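Local coordinates for protein TDP-rhamnose 3'-O-methyltransferase (CalS11) (Micromonospora echinospora, PDB 5HOQ) that probably methylates the 3'-hydroxyl of TDP-rhamnose in calicheamicin biosynthesis, with S-adenosyl-L-methionine as the likely methyl donor, at residues E[191-196]-E[226-231]. Sequence-based numbering, arbitrary orientation.
Sequences DLYEPT and ENIAMR
Glu226 OE2 is gripped from two directions: a water donates to it at 2.6 Å, and Asp191 N reaches it in a weak bond of 3.4 Å. A glutamate is long enough to bring its carboxylate to both. The same water also donates to Thr196 OG1, and so links the two helices. Thr196 OG1 in turn donates a hydrogen bond of 2.7 Å to Leu192 O, tilted 32° from the carbonyl plane, while Thr196 N reaches that oxygen from the opposite face. Threonine suits this first turn of helix 193-203 because its two branches divide the work. With chi1 at -59°, OG1 stays beside the backbone N, near Leu192 O, whereas CG2 lies anti to that N and meets Ala229 CB at 3.7 Å. A valine here would probably keep the apolar touch but leave the bridging water without its hydroxyl acceptor and Leu192 O without its second donor. Ala229 is small enough to let the helices come close, with its CA 5.2 Å from Tyr193 CA. The flat ring of Tyr193, CG anti to the backbone N (chi1 170°), can lie edge-on against helix 225-233: CD1 meets Ala229 N at 3.5 Å, near the ring plane, while Ile228 CG2 approaches obliquely, 3.8 Å from CD1. These helices follow strands 183-188 and 211-215, parallel neighbours in the Rossmann-like methyltransferase sheet. Glu226 OE1 accepts from Glu217 N, and Asp191 OD2 pairs with Arg79, which binds S-adenosyl-L-homocysteine, absent here. The chemistry implies an apolar seam with a polar end, where the Arg79 salt bridge probably eases the nearness of the Asp191 and Glu226 carboxylates.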
loop_
_atom_site.group_PDB
_atom_site.type_symbol
_atom_site.label_atom_id
_atom_site.label_comp_id
_atom_site.label_asym_id
_atom_site.label_seq_id
_atom_site.Cartn_x
_atom_site.Cartn_y
_atom_site.Cartn_z
ATOM N N ASP E 191 1.633 -24.459 -32.437
ATOM C CA ASP E 191 2.819 -24.339 -33.290
ATOM C C ASP E 191 2.614 -23.534 -34.571
ATOM O O ASP E 191 3.471 -22.716 -34.927
ATOM C CB ASP E 191 3.360 -25.727 -33.673
ATOM C CG ASP E 191 3.967 -26.458 -32.497
ATOM O OD1 ASP E 191 4.326 -25.803 -31.485
ATOM O OD2 ASP E 191 4.066 -27.695 -32.581
ATOM N N LEU E 192 1.519 -23.764 -35.291
ATOM C CA LEU E 192 1.391 -23.289 -36.663
ATOM C C LEU E 192 0.446 -22.101 -36.805
ATOM O O LEU E 192 -0.509 -21.915 -36.033
ATOM C CB LEU E 192 0.906 -24.419 -37.574
ATOM C CG LEU E 192 1.719 -25.713 -37.428
ATOM C CD1 LEU E 192 1.169 -26.771 -38.353
ATOM C CD2 LEU E 192 3.194 -25.482 -37.710
ATOM N N TYR E 193 0.709 -21.353 -37.883
ATOM C CA TYR E 193 0.028 -20.103 -38.188
ATOM C C TYR E 193 -1.469 -20.288 -38.414
ATOM O O TYR E 193 -2.287 -19.594 -37.799
ATOM C CB TYR E 193 0.663 -19.486 -39.428
ATOM C CG TYR E 193 -0.108 -18.324 -39.975
ATOM C CD1 TYR E 193 -0.107 -17.100 -39.325
ATOM C CD2 TYR E 193 -0.835 -18.449 -41.147
ATOM C CE1 TYR E 193 -0.809 -16.036 -39.828
ATOM C CE2 TYR E 193 -1.552 -17.384 -41.659
ATOM C CZ TYR E 193 -1.529 -16.181 -40.991
ATOM O OH TYR E 193 -2.210 -15.115 -41.491
ATOM N N GLU E 194 -1.848 -21.153 -39.348
ATOM C CA GLU E 194 -3.263 -21.242 -39.713
ATOM C C GLU E 194 -4.151 -21.693 -38.560
ATOM O O GLU E 194 -5.199 -21.061 -38.334
ATOM C CB GLU E 194 -3.435 -22.175 -40.919
ATOM C CG GLU E 194 -2.893 -21.620 -42.232
ATOM C CD GLU E 194 -3.628 -20.366 -42.730
ATOM O OE1 GLU E 194 -4.743 -20.068 -42.244
ATOM O OE2 GLU E 194 -3.084 -19.675 -43.622
ATOM N N PRO E 195 -3.836 -22.766 -37.824
ATOM C CA PRO E 195 -4.685 -23.095 -36.667
ATOM C C PRO E 195 -4.674 -22.028 -35.584
ATOM O O PRO E 195 -5.731 -21.742 -35.010
ATOM C CB PRO E 195 -4.109 -24.427 -36.166
ATOM C CG PRO E 195 -2.734 -24.515 -36.743
ATOM C CD PRO E 195 -2.805 -23.795 -38.065
ATOM N N THR E 196 -3.520 -21.438 -35.269
ATOM C CA THR E 196 -3.497 -20.417 -34.227
ATOM C C THR E 196 -4.371 -19.232 -34.614
ATOM O O THR E 196 -5.125 -18.708 -33.785
ATOM C CB THR E 196 -2.060 -19.980 -33.951
ATOM O OG1 THR E 196 -1.293 -21.112 -33.535
ATOM C CG2 THR E 196 -2.003 -18.908 -32.849
ATOM N N GLU E 226 3.063 -19.114 -34.626
ATOM C CA GLU E 226 2.284 -18.602 -33.511
ATOM C C GLU E 226 2.388 -17.080 -33.388
ATOM O O GLU E 226 1.387 -16.385 -33.180
ATOM C CB GLU E 226 2.783 -19.246 -32.234
ATOM C CG GLU E 226 1.758 -19.441 -31.211
ATOM C CD GLU E 226 2.210 -20.476 -30.210
ATOM O OE1 GLU E 226 2.787 -20.076 -29.173
ATOM O OE2 GLU E 226 2.022 -21.690 -30.486
ATOM N N ASN E 227 3.609 -16.559 -33.437
ATOM C CA ASN E 227 3.827 -15.115 -33.432
ATOM C C ASN E 227 3.201 -14.458 -34.655
ATOM O O ASN E 227 2.576 -13.391 -34.558
ATOM C CB ASN E 227 5.338 -14.845 -33.399
ATOM C CG ASN E 227 5.687 -13.382 -33.206
ATOM O OD1 ASN E 227 5.279 -12.531 -33.980
ATOM N ND2 ASN E 227 6.486 -13.097 -32.193
ATOM N N ILE E 228 3.415 -15.039 -35.829
ATOM C CA ILE E 228 2.869 -14.440 -37.047
ATOM C C ILE E 228 1.354 -14.307 -36.917
ATOM O O ILE E 228 0.780 -13.258 -37.235
ATOM C CB ILE E 228 3.276 -15.256 -38.288
ATOM C CG1 ILE E 228 4.801 -15.333 -38.420
ATOM C CG2 ILE E 228 2.712 -14.628 -39.564
ATOM C CD1 ILE E 228 5.297 -16.454 -39.333
ATOM N N ALA E 229 0.698 -15.340 -36.366
ATOM C CA ALA E 229 -0.754 -15.323 -36.184
ATOM C C ALA E 229 -1.179 -14.285 -35.151
ATOM O O ALA E 229 -2.201 -13.617 -35.326
ATOM C CB ALA E 229 -1.252 -16.712 -35.769
ATOM N N MET E 230 -0.429 -14.157 -34.056
ATOM C CA MET E 230 -0.745 -13.142 -33.053
ATOM C C MET E 230 -0.638 -11.748 -33.641
ATOM O O MET E 230 -1.513 -10.893 -33.415
ATOM C CB MET E 230 0.187 -13.297 -31.841
ATOM C CG MET E 230 -0.073 -12.315 -30.738
ATOM S SD MET E 230 -1.684 -12.604 -29.985
ATOM C CE MET E 230 -1.653 -11.194 -28.876
ATOM N N ARG E 231 0.423 -11.496 -34.404
ATOM C CA ARG E 231 0.584 -10.176 -35.018
ATOM C C ARG E 231 -0.513 -9.914 -36.037
ATOM O O ARG E 231 -0.975 -8.782 -36.165
ATOM C CB ARG E 231 1.966 -10.045 -35.661
ATOM C CG ARG E 231 3.079 -9.830 -34.634
ATOM C CD ARG E 231 4.421 -9.473 -35.256
ATOM N NE ARG E 231 5.121 -10.638 -35.810
ATOM C CZ ARG E 231 5.333 -10.866 -37.101
ATOM N NH1 ARG E 231 4.909 -10.017 -38.020
ATOM N NH2 ARG E 231 5.985 -11.957 -37.479
HETATM O O HOH W 1 -0.496 -22.017 -30.895
#